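Local structure of DyP-type peroxidase (Pleurotus ostreatus PC15, 6FSK) at residues Leu3-Leu13 / Pro214-Asn222; Gln102-Asp111 / Phe120-Asp131. The protein probably oxidises dyes and other substrates with hydrogen peroxide at a bound heme b, as a fungal dye-decolorizing peroxidase. The protein carries 1 engineered substitution. All coordinates share one frame; numbering follows the deposited sequence.

Contact 1 of 2, residues Leu3-Leu13 / Pro214-Asn222; sequences LDLNNIQGDIL and PGFILAKEN
Over one face of the Glu221 carboxylate sits a methyl group: Leu3 CD2 lies 3.7 Å from Glu221 CD and almost as close to both oxygens. Beyond OE2, a water bridges the segments, 2.9 Å from Glu221 OE2 and also hydrogen-bonded to Asp4 N. The same Leu3 methyl reaches the Pro214 ring, with Leu3 CD2 4.1 Å from Pro214 CB, so an apolar side chain suits this place. The rest is aliphatic, with Leu218 at its heart. Its CD1 meets Ile8 CD1 at 3.8 Å and meets the tip of Leu13 head-on, while its CD2 lies 4.0 Å from Ile12 CG2 and touches Ile8 CG2. Replacing Leu218 by alanine would probably open a gap between Ile8, Ile12 and Leu13. Ile12 and Ile217 slide past each other in opposite senses; each holds CG2 anti to its backbone N, and these two methyls meet at 3.6 Å. Gly215 suits its place because a CB there would clash with Glu221 O, the carbonyl of the last residue of the type II beta turn Leu218-Glu221. The contact joins the N-terminal and C-terminal parts of the dye-decolorizing peroxidase fold, the Ile217 side chain about 10 Å from the heme. Leu13, Pro214 and Ile217 also pack on Val198 of strand 197-198, and Ile12 touches Ser472 of strand 462-472.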
loop_
_atom_site.group_PDB
_atom_site.type_symbol
_atom_site.label_atom_id
_atom_site.label_comp_id
_atom_site.label_asym_id
_atom_site.label_seq_id
_atom_site.Cartn_x
_atom_site.Cartn_y
_atom_site.Cartn_z
ATOM N N LEU A 3 16.478 0.958 18.290
ATOM C CA LEU A 3 16.041 -0.198 17.504
ATOM C C LEU A 3 17.247 -0.978 17.016
ATOM O O LEU A 3 18.219 -0.367 16.548
ATOM C CB LEU A 3 15.276 0.254 16.247
ATOM C CG LEU A 3 14.060 1.096 16.511
ATOM C CD1 LEU A 3 13.386 1.448 15.200
ATOM C CD2 LEU A 3 13.064 0.448 17.408
ATOM N N ASP A 4 17.108 -2.316 17.033
ATOM C CA ASP A 4 18.150 -3.143 16.539
ATOM C C ASP A 4 17.919 -3.314 15.051
ATOM O O ASP A 4 17.192 -4.232 14.650
ATOM C CB ASP A 4 18.184 -4.496 17.220
ATOM C CG ASP A 4 19.357 -5.362 16.728
ATOM O OD1 ASP A 4 20.150 -4.958 15.866
ATOM O OD2 ASP A 4 19.454 -6.462 17.255
ATOM N N LEU A 5 18.541 -2.482 14.246
ATOM C CA LEU A 5 18.241 -2.512 12.793
ATOM C C LEU A 5 18.781 -3.767 12.105
ATOM O O LEU A 5 18.341 -4.130 10.987
ATOM C CB LEU A 5 18.777 -1.292 12.098
ATOM C CG LEU A 5 18.170 0.035 12.538
ATOM C CD1 LEU A 5 18.768 1.152 11.658
ATOM C CD2 LEU A 5 16.655 0.065 12.511
ATOM N N ASN A 6 19.764 -4.415 12.732
ATOM C CA ASN A 6 20.178 -5.772 12.312
ATOM C C ASN A 6 19.166 -6.859 12.511
ATOM O O ASN A 6 19.368 -7.986 12.007
ATOM C CB ASN A 6 21.422 -6.224 13.069
ATOM C CG ASN A 6 22.582 -5.364 12.763
ATOM O OD1 ASN A 6 23.051 -5.305 11.649
ATOM N ND2 ASN A 6 23.047 -4.643 13.761
ATOM N N ASN A 7 18.115 -6.606 13.270
ATOM C CA ASN A 7 17.133 -7.616 13.637
ATOM C C ASN A 7 15.832 -7.456 12.811
ATOM O O ASN A 7 14.985 -8.307 12.901
ATOM C CB ASN A 7 16.764 -7.610 15.137
ATOM C CG ASN A 7 16.127 -8.881 15.603
ATOM O OD1 ASN A 7 16.504 -9.983 15.188
ATOM N ND2 ASN A 7 15.103 -8.720 16.389
ATOM N N ILE A 8 15.743 -6.376 12.050
ATOM C CA ILE A 8 14.462 -5.998 11.340
ATOM C C ILE A 8 14.649 -6.232 9.842
ATOM O O ILE A 8 15.628 -5.786 9.215
ATOM C CB ILE A 8 14.138 -4.509 11.621
ATOM C CG1 ILE A 8 13.811 -4.358 13.104
ATOM C CG2 ILE A 8 12.926 -4.064 10.816
ATOM C CD1 ILE A 8 14.052 -2.954 13.642
ATOM N N GLN A 9 13.694 -6.895 9.220
ATOM C CA GLN A 9 13.749 -7.037 7.807
ATOM C C GLN A 9 13.657 -5.717 7.078
ATOM O O GLN A 9 12.809 -4.882 7.369
ATOM C CB GLN A 9 12.681 -8.051 7.305
ATOM C CG GLN A 9 12.900 -9.501 7.734
ATOM C CD GLN A 9 12.030 -10.450 6.928
ATOM O OE1 GLN A 9 12.177 -10.479 5.697
ATOM N NE2 GLN A 9 11.204 -11.239 7.584
ATOM N N GLY A 10 14.528 -5.596 6.067
ATOM C CA GLY A 10 14.843 -4.320 5.453
ATOM C C GLY A 10 13.735 -3.681 4.609
ATOM O O GLY A 10 13.724 -2.492 4.431
ATOM N N ASP A 11 12.735 -4.463 4.217
ATOM C CA ASP A 11 11.652 -3.792 3.515
ATOM C C ASP A 11 10.775 -2.990 4.413
ATOM O O ASP A 11 10.063 -2.106 3.872
ATOM C CB ASP A 11 10.750 -4.783 2.774
ATOM C CG ASP A 11 10.005 -4.151 1.563
ATOM O OD1 ASP A 11 10.637 -3.295 0.867
ATOM O OD2 ASP A 11 8.886 -4.617 1.282
ATOM N N ILE A 12 10.780 -3.230 5.728
ATOM C CA ILE A 12 9.842 -2.613 6.641
ATOM C C ILE A 12 10.332 -1.156 6.878
ATOM O O ILE A 12 9.615 -0.230 6.649
ATOM C CB ILE A 12 9.706 -3.399 7.970
ATOM C CG1 ILE A 12 9.306 -4.842 7.757
ATOM C CG2 ILE A 12 8.781 -2.704 8.899
ATOM C CD1 ILE A 12 9.599 -5.728 8.902
ATOM N N LEU A 13 11.529 -0.993 7.455
ATOM C CA LEU A 13 12.144 0.312 7.727
ATOM C C LEU A 13 13.322 0.413 6.754
ATOM O O LEU A 13 14.312 -0.334 6.816
ATOM C CB LEU A 13 12.606 0.444 9.161
ATOM C CG LEU A 13 11.543 0.388 10.243
ATOM C CD1 LEU A 13 12.156 0.570 11.648
ATOM C CD2 LEU A 13 10.455 1.423 10.061
ATOM N N PRO A 214 7.674 3.750 16.962
ATOM C CA PRO A 214 8.018 2.595 16.101
ATOM C C PRO A 214 7.018 1.455 16.296
ATOM O O PRO A 214 6.867 0.615 15.379
ATOM C CB PRO A 214 9.453 2.241 16.529
ATOM C CG PRO A 214 9.535 2.748 17.956
ATOM C CD PRO A 214 8.792 4.058 17.880
ATOM N N GLY A 215 6.371 1.297 17.458
ATOM C CA GLY A 215 5.386 0.266 17.699
ATOM C C GLY A 215 4.109 0.363 16.922
ATOM O O GLY A 215 3.300 -0.561 16.980
ATOM N N PHE A 216 3.921 1.446 16.141
ATOM C CA PHE A 216 2.787 1.493 15.177
ATOM C C PHE A 216 3.180 0.735 13.888
ATOM O O PHE A 216 2.276 0.470 13.091
ATOM C CB PHE A 216 2.422 2.937 14.889
ATOM C CG PHE A 216 1.778 3.590 16.071
ATOM C CD1 PHE A 216 0.552 3.157 16.572
ATOM C CD2 PHE A 216 2.438 4.600 16.767
ATOM C CE1 PHE A 216 -0.016 3.724 17.725
ATOM C CE2 PHE A 216 1.842 5.120 17.888
ATOM C CZ PHE A 216 0.655 4.687 18.411
ATOM N N ILE A 217 4.452 0.388 13.748
ATOM C CA ILE A 217 4.958 -0.344 12.550
ATOM C C ILE A 217 5.482 -1.697 12.936
ATOM O O ILE A 217 5.228 -2.677 12.202
ATOM C CB ILE A 217 6.052 0.451 11.797
ATOM C CG1 ILE A 217 5.560 1.865 11.384
ATOM C CG2 ILE A 217 6.642 -0.331 10.579
ATOM C CD1 ILE A 217 4.324 1.898 10.458
ATOM N N LEU A 218 6.221 -1.786 14.046
ATOM C CA LEU A 218 6.842 -2.982 14.505
ATOM C C LEU A 218 6.168 -3.481 15.719
ATOM O O LEU A 218 6.017 -2.746 16.681
ATOM C CB LEU A 218 8.289 -2.659 14.815
ATOM C CG LEU A 218 9.239 -2.186 13.732
ATOM C CD1 LEU A 218 10.566 -1.655 14.324
ATOM C CD2 LEU A 218 9.504 -3.285 12.751
ATOM N N ALA A 219 5.819 -4.779 15.767
ATOM C CA ALA A 219 5.237 -5.347 16.957
ATOM C C ALA A 219 6.194 -5.308 18.182
ATOM O O ALA A 219 7.409 -5.457 18.029
ATOM C CB ALA A 219 4.839 -6.782 16.709
ATOM N N LYS A 220 5.542 -5.026 19.306
ATOM C CA LYS A 220 6.172 -4.979 20.638
ATOM C C LYS A 220 7.278 -3.958 20.754
ATOM O O LYS A 220 8.197 -4.122 21.547
ATOM C CB LYS A 220 6.712 -6.351 21.022
ATOM C CG LYS A 220 5.647 -7.430 21.014
ATOM C CD LYS A 220 6.082 -8.766 21.602
ATOM C CE LYS A 220 6.579 -8.662 23.038
ATOM N NZ LYS A 220 5.557 -8.962 24.040
ATOM N N GLU A 221 7.236 -2.908 19.970
ATOM C CA GLU A 221 8.106 -1.736 20.204
ATOM C C GLU A 221 7.241 -0.669 20.779
ATOM O O GLU A 221 6.032 -0.773 20.869
ATOM C CB GLU A 221 8.781 -1.288 18.906
ATOM C CG GLU A 221 9.868 -2.195 18.402
ATOM C CD GLU A 221 11.170 -2.202 19.211
ATOM O OE1 GLU A 221 11.277 -1.449 20.224
ATOM O OE2 GLU A 221 12.087 -2.957 18.829
ATOM N N ASN A 222 7.884 0.377 21.277
ATOM C CA ASN A 222 7.147 1.440 21.963
ATOM C C ASN A 222 6.015 2.003 21.104
ATOM O O ASN A 222 6.275 2.381 19.940
ATOM C CB ASN A 222 8.185 2.524 22.253
ATOM C CG ASN A 222 7.619 3.682 22.998
ATOM O OD1 ASN A 222 6.808 3.494 23.890
ATOM N ND2 ASN A 222 8.078 4.891 22.669
HETATM O O HOH W 1 14.951 -3.542 18.542
#

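Contact 2 of 2, residues Gln102-Asp111 / Phe120-Asp131; sequences QRKDAEILGD and FTPAWEAPFLKD
Arg103 and Trp124 meet where helix 102-109, ended by a Schellman motif at Gly110, packs against the second strand of the hairpin 113-116/119-122 and the loop after it; helix and strand axes cross at 90°. Gly110 has a positive phi that would jam a CB against the preceding carbonyl, which explains the glycine. The ionic part is the Arg103-Asp131 salt bridge, and the length of Arg103 lets it reach Leu129 and Asp131, further along the loop that leads to strand 134-140. Arg103 NH1 and NH2 both grip Asp131 OD1, NH2 at 2.7 Å, with guanidinium and carboxylate planes 90° apart. Among the neutral hydrogen bonds, Arg103 NH1 also donates to Leu129 O at 2.9 Å, from above the carbonyl plane, and the three bonds together fix the guanidinium's rotation. A further hydrogen bond runs from Trp124 NE1 to Asp111 OD2 at 3.0 Å, the oxygen lying at the edge of the indole. Asp111 OD1 turns to Arg243 and Gln433, so the aspartate links the tryptophan to these residues. Among the apolar contacts, Phe120 holds CG anti to its backbone N (chi1 177°), which lays its ring against the helix. There Glu107 CB makes a CH-pi contact over one face, 3.8 Å from the ring centroid, while Glu107 OE2 pairs with Lys115. Ala106 is small enough to let the rings close in, its CB 3.7 Å from Trp124 CZ2. Arg103 O, buried without a hydrogen-bond partner, lies at the Phe120 ring edge and 3.6 Å from Pro122 CD.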
loop_
_atom_site.group_PDB
_atom_site.type_symbol
_atom_site.label_atom_id
_atom_site.label_comp_id
_atom_site.label_asym_id
_atom_site.label_seq_id
_atom_site.Cartn_x
_atom_site.Cartn_y
_atom_site.Cartn_z
ATOM N N GLN A 102 -6.978 -13.019 4.168
ATOM C CA GLN A 102 -7.502 -12.073 3.255
ATOM C C GLN A 102 -8.592 -12.672 2.375
ATOM O O GLN A 102 -9.486 -11.952 1.958
ATOM C CB GLN A 102 -6.464 -11.370 2.413
ATOM C CG GLN A 102 -7.000 -10.011 1.873
ATOM C CD GLN A 102 -6.055 -9.357 0.924
ATOM O OE1 GLN A 102 -6.354 -9.225 -0.289
ATOM N NE2 GLN A 102 -4.866 -8.914 1.439
ATOM N N ARG A 103 -8.477 -13.955 1.996
ATOM C CA ARG A 103 -9.559 -14.507 1.168
ATOM C C ARG A 103 -10.969 -14.346 1.810
ATOM O O ARG A 103 -11.953 -13.920 1.124
ATOM C CB ARG A 103 -9.333 -15.983 0.907
ATOM C CG ARG A 103 -8.263 -16.305 -0.079
ATOM C CD ARG A 103 -7.876 -17.800 -0.153
ATOM N NE ARG A 103 -7.377 -18.251 1.164
ATOM C CZ ARG A 103 -7.254 -19.518 1.440
ATOM N NH1 ARG A 103 -7.534 -20.431 0.493
ATOM N NH2 ARG A 103 -6.852 -19.876 2.635
ATOM N N LYS A 104 -11.086 -14.543 3.139
ATOM C CA LYS A 104 -12.367 -14.345 3.844
ATOM C C LYS A 104 -12.601 -12.864 4.136
ATOM O O LYS A 104 -13.685 -12.353 3.963
ATOM C CB LYS A 104 -12.389 -15.108 5.138
ATOM C CG LYS A 104 -12.628 -16.571 4.904
ATOM C CD LYS A 104 -12.534 -17.354 6.168
ATOM C CE LYS A 104 -12.742 -18.841 5.877
ATOM N NZ LYS A 104 -12.020 -19.597 6.922
ATOM N N ASP A 105 -11.526 -12.131 4.472
ATOM C CA ASP A 105 -11.680 -10.727 4.860
ATOM C C ASP A 105 -12.088 -9.861 3.654
ATOM O O ASP A 105 -12.687 -8.810 3.824
ATOM C CB ASP A 105 -10.369 -10.193 5.433
ATOM C CG ASP A 105 -10.546 -8.961 6.312
ATOM O OD1 ASP A 105 -11.472 -8.914 7.120
ATOM O OD2 ASP A 105 -9.677 -7.991 6.204
ATOM N N ALA A 106 -11.784 -10.337 2.444
ATOM C CA ALA A 106 -12.050 -9.615 1.232
ATOM C C ALA A 106 -13.557 -9.333 1.071
ATOM O O ALA A 106 -13.982 -8.359 0.456
ATOM C CB ALA A 106 -11.567 -10.400 0.023
ATOM N N GLU A 107 -14.418 -10.156 1.678
ATOM C CA GLU A 107 -15.856 -9.862 1.654
ATOM C C GLU A 107 -16.136 -8.509 2.298
ATOM O O GLU A 107 -16.772 -7.656 1.691
ATOM C CB GLU A 107 -16.625 -10.950 2.421
ATOM C CG GLU A 107 -18.140 -10.818 2.247
ATOM C CD GLU A 107 -18.959 -11.873 2.976
ATOM O OE1 GLU A 107 -18.400 -12.844 3.569
ATOM O OE2 GLU A 107 -20.227 -11.734 2.888
ATOM N N ILE A 108 -15.579 -8.306 3.490
ATOM C CA ILE A 108 -15.739 -7.039 4.181
ATOM C C ILE A 108 -14.963 -5.913 3.531
ATOM O O ILE A 108 -15.433 -4.755 3.553
ATOM C CB ILE A 108 -15.472 -7.228 5.662
ATOM C CG1 ILE A 108 -16.703 -8.033 6.266
ATOM C CG2 ILE A 108 -15.265 -5.930 6.384
ATOM C CD1 ILE A 108 -16.389 -8.433 7.693
ATOM N N LEU A 109 -13.829 -6.248 2.914
ATOM C CA LEU A 109 -13.076 -5.211 2.164
ATOM C C LEU A 109 -13.872 -4.661 1.017
ATOM O O LEU A 109 -13.600 -3.534 0.490
ATOM C CB LEU A 109 -11.717 -5.686 1.662
ATOM C CG LEU A 109 -10.710 -6.202 2.674
ATOM C CD1 LEU A 109 -9.470 -6.721 1.958
ATOM C CD2 LEU A 109 -10.354 -5.169 3.700
ATOM N N GLY A 110 -14.854 -5.423 0.517
ATOM C CA GLY A 110 -15.672 -4.990 -0.601
ATOM C C GLY A 110 -15.315 -5.574 -1.956
ATOM O O GLY A 110 -15.858 -5.108 -2.977
ATOM N N ASP A 111 -14.451 -6.566 -1.998
ATOM C CA ASP A 111 -13.997 -7.160 -3.236
ATOM C C ASP A 111 -15.199 -7.789 -3.947
ATOM O O ASP A 111 -16.079 -8.352 -3.334
ATOM C CB ASP A 111 -12.974 -8.261 -3.015
ATOM C CG ASP A 111 -11.571 -7.735 -2.649
ATOM O OD1 ASP A 111 -11.504 -6.579 -2.172
ATOM O OD2 ASP A 111 -10.566 -8.471 -2.765
ATOM N N PHE A 120 -17.904 -16.948 1.261
ATOM C CA PHE A 120 -17.584 -15.975 0.207
ATOM C C PHE A 120 -16.357 -16.422 -0.566
ATOM O O PHE A 120 -15.389 -16.822 0.074
ATOM C CB PHE A 120 -17.262 -14.650 0.871
ATOM C CG PHE A 120 -16.843 -13.555 -0.096
ATOM C CD1 PHE A 120 -17.710 -12.921 -0.889
ATOM C CD2 PHE A 120 -15.502 -13.186 -0.170
ATOM C CE1 PHE A 120 -17.349 -11.908 -1.776
ATOM C CE2 PHE A 120 -15.145 -12.173 -1.023
ATOM C CZ PHE A 120 -16.069 -11.555 -1.859
ATOM N N THR A 121 -16.364 -16.368 -1.911
ATOM C CA THR A 121 -15.204 -16.546 -2.707
ATOM C C THR A 121 -14.954 -15.285 -3.465
ATOM O O THR A 121 -15.782 -14.872 -4.243
ATOM C CB THR A 121 -15.384 -17.714 -3.692
ATOM O OG1 THR A 121 -15.734 -18.827 -2.904
ATOM C CG2 THR A 121 -14.096 -18.047 -4.460
ATOM N N PRO A 122 -13.795 -14.611 -3.241
ATOM C CA PRO A 122 -13.569 -13.399 -4.008
ATOM C C PRO A 122 -13.283 -13.733 -5.474
ATOM O O PRO A 122 -12.745 -14.875 -5.779
ATOM C CB PRO A 122 -12.242 -12.840 -3.376
ATOM C CG PRO A 122 -11.661 -13.908 -2.686
ATOM C CD PRO A 122 -12.711 -14.880 -2.267
ATOM N N ALA A 123 -13.533 -12.770 -6.358
ATOM C CA ALA A 123 -13.289 -12.959 -7.798
ATOM C C ALA A 123 -11.828 -12.657 -8.040
ATOM O O ALA A 123 -11.422 -11.603 -8.542
ATOM C CB ALA A 123 -14.163 -12.089 -8.598
ATOM N N TRP A 124 -11.001 -13.632 -7.664
ATOM C CA TRP A 124 -9.556 -13.525 -7.774
ATOM C C TRP A 124 -8.965 -14.554 -8.754
ATOM O O TRP A 124 -9.633 -15.561 -9.089
ATOM C CB TRP A 124 -8.920 -13.804 -6.419
ATOM C CG TRP A 124 -9.103 -12.692 -5.391
ATOM C CD1 TRP A 124 -9.607 -11.506 -5.569
ATOM C CD2 TRP A 124 -8.670 -12.764 -4.039
ATOM N NE1 TRP A 124 -9.582 -10.748 -4.377
ATOM C CE2 TRP A 124 -8.962 -11.508 -3.436
ATOM C CE3 TRP A 124 -7.923 -13.716 -3.321
ATOM C CZ2 TRP A 124 -8.634 -11.231 -2.138
ATOM C CZ3 TRP A 124 -7.627 -13.472 -2.013
ATOM C CH2 TRP A 124 -7.940 -12.166 -1.460
ATOM N N GLU A 125 -7.757 -14.292 -9.226
ATOM C CA GLU A 125 -7.075 -15.310 -9.988
ATOM C C GLU A 125 -6.956 -16.597 -9.190
ATOM O O GLU A 125 -6.797 -16.647 -7.964
ATOM C CB GLU A 125 -5.697 -14.858 -10.410
ATOM C CG GLU A 125 -5.696 -13.665 -11.309
ATOM C CD GLU A 125 -4.414 -13.338 -11.919
ATOM O OE1 GLU A 125 -3.386 -13.965 -11.564
ATOM O OE2 GLU A 125 -4.414 -12.375 -12.727
ATOM N N ALA A 126 -7.046 -17.761 -9.866
ATOM C CA ALA A 126 -7.106 -19.045 -9.168
ATOM C C ALA A 126 -6.070 -19.343 -8.123
ATOM O O ALA A 126 -6.397 -19.850 -7.033
ATOM C CB ALA A 126 -7.188 -20.161 -10.210
ATOM N N PRO A 127 -4.831 -19.001 -8.366
ATOM C CA PRO A 127 -3.817 -19.344 -7.391
ATOM C C PRO A 127 -4.024 -18.632 -6.050
ATOM O O PRO A 127 -3.717 -19.159 -4.988
ATOM C CB PRO A 127 -2.526 -18.926 -8.030
ATOM C CG PRO A 127 -2.828 -18.860 -9.475
ATOM C CD PRO A 127 -4.257 -18.558 -9.664
ATOM N N PHE A 128 -4.657 -17.444 -6.081
ATOM C CA PHE A 128 -4.875 -16.723 -4.818
ATOM C C PHE A 128 -6.059 -17.180 -4.034
ATOM O O PHE A 128 -6.291 -16.732 -2.918
ATOM C CB PHE A 128 -4.904 -15.176 -5.098
ATOM C CG PHE A 128 -3.541 -14.617 -5.478
ATOM C CD1 PHE A 128 -2.582 -14.415 -4.465
ATOM C CD2 PHE A 128 -3.182 -14.336 -6.770
ATOM C CE1 PHE A 128 -1.323 -13.962 -4.801
ATOM C CE2 PHE A 128 -1.907 -13.851 -7.101
ATOM C CZ PHE A 128 -1.005 -13.646 -6.099
ATOM N N LEU A 129 -6.802 -18.146 -4.620
ATOM C CA LEU A 129 -7.853 -18.823 -3.938
ATOM C C LEU A 129 -7.317 -20.021 -3.219
ATOM O O LEU A 129 -8.017 -20.588 -2.400
ATOM C CB LEU A 129 -9.016 -19.137 -4.899
ATOM C CG LEU A 129 -9.719 -17.951 -5.478
ATOM C CD1 LEU A 129 -10.832 -18.478 -6.375
ATOM C CD2 LEU A 129 -10.280 -17.098 -4.373
ATOM N N LYS A 130 -6.087 -20.416 -3.452
ATOM C CA LYS A 130 -5.460 -21.508 -2.694
ATOM C C LYS A 130 -4.896 -21.034 -1.412
ATOM O O LYS A 130 -4.589 -19.845 -1.248
ATOM C CB LYS A 130 -4.370 -22.193 -3.489
ATOM C CG LYS A 130 -4.819 -22.724 -4.813
ATOM C CD LYS A 130 -3.780 -23.623 -5.487
ATOM C CE LYS A 130 -4.432 -24.452 -6.620
ATOM N NZ LYS A 130 -5.336 -23.619 -7.540
ATOM N N ASP A 131 -4.692 -21.929 -0.459
ATOM C CA ASP A 131 -3.994 -21.569 0.765
ATOM C C ASP A 131 -2.536 -21.266 0.405
ATOM O O ASP A 131 -1.809 -22.020 -0.265
ATOM C CB ASP A 131 -3.952 -22.770 1.747
ATOM C CG ASP A 131 -5.294 -23.081 2.443
ATOM O OD1 ASP A 131 -6.322 -22.506 2.182
ATOM O OD2 ASP A 131 -5.235 -24.010 3.317
#

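Overall arrangement
Starting at the N terminus, the chain lays down residues 3-13 and then runs through strand 20-28, helix 48-63 and strand 74-80 to helix 102-109. Contact 2 closes a short loop here: only eight residues, including most of a beta-hairpin, separate its segments. The chain next adds strands 134-140 and 166-175 before residues 214-222 close the long loop of contact 1. Contact 2 is therefore nested inside contact 1. The two do not touch, their centres lying 29 Å apart. Contact 1 ties the N-terminal part of the chain, of the dimeric alpha+beta barrel family, to the C-terminal peroxidase part, whereas contact 2 is local in sequence, though its segments also lean on strands 238-247 and 462-472.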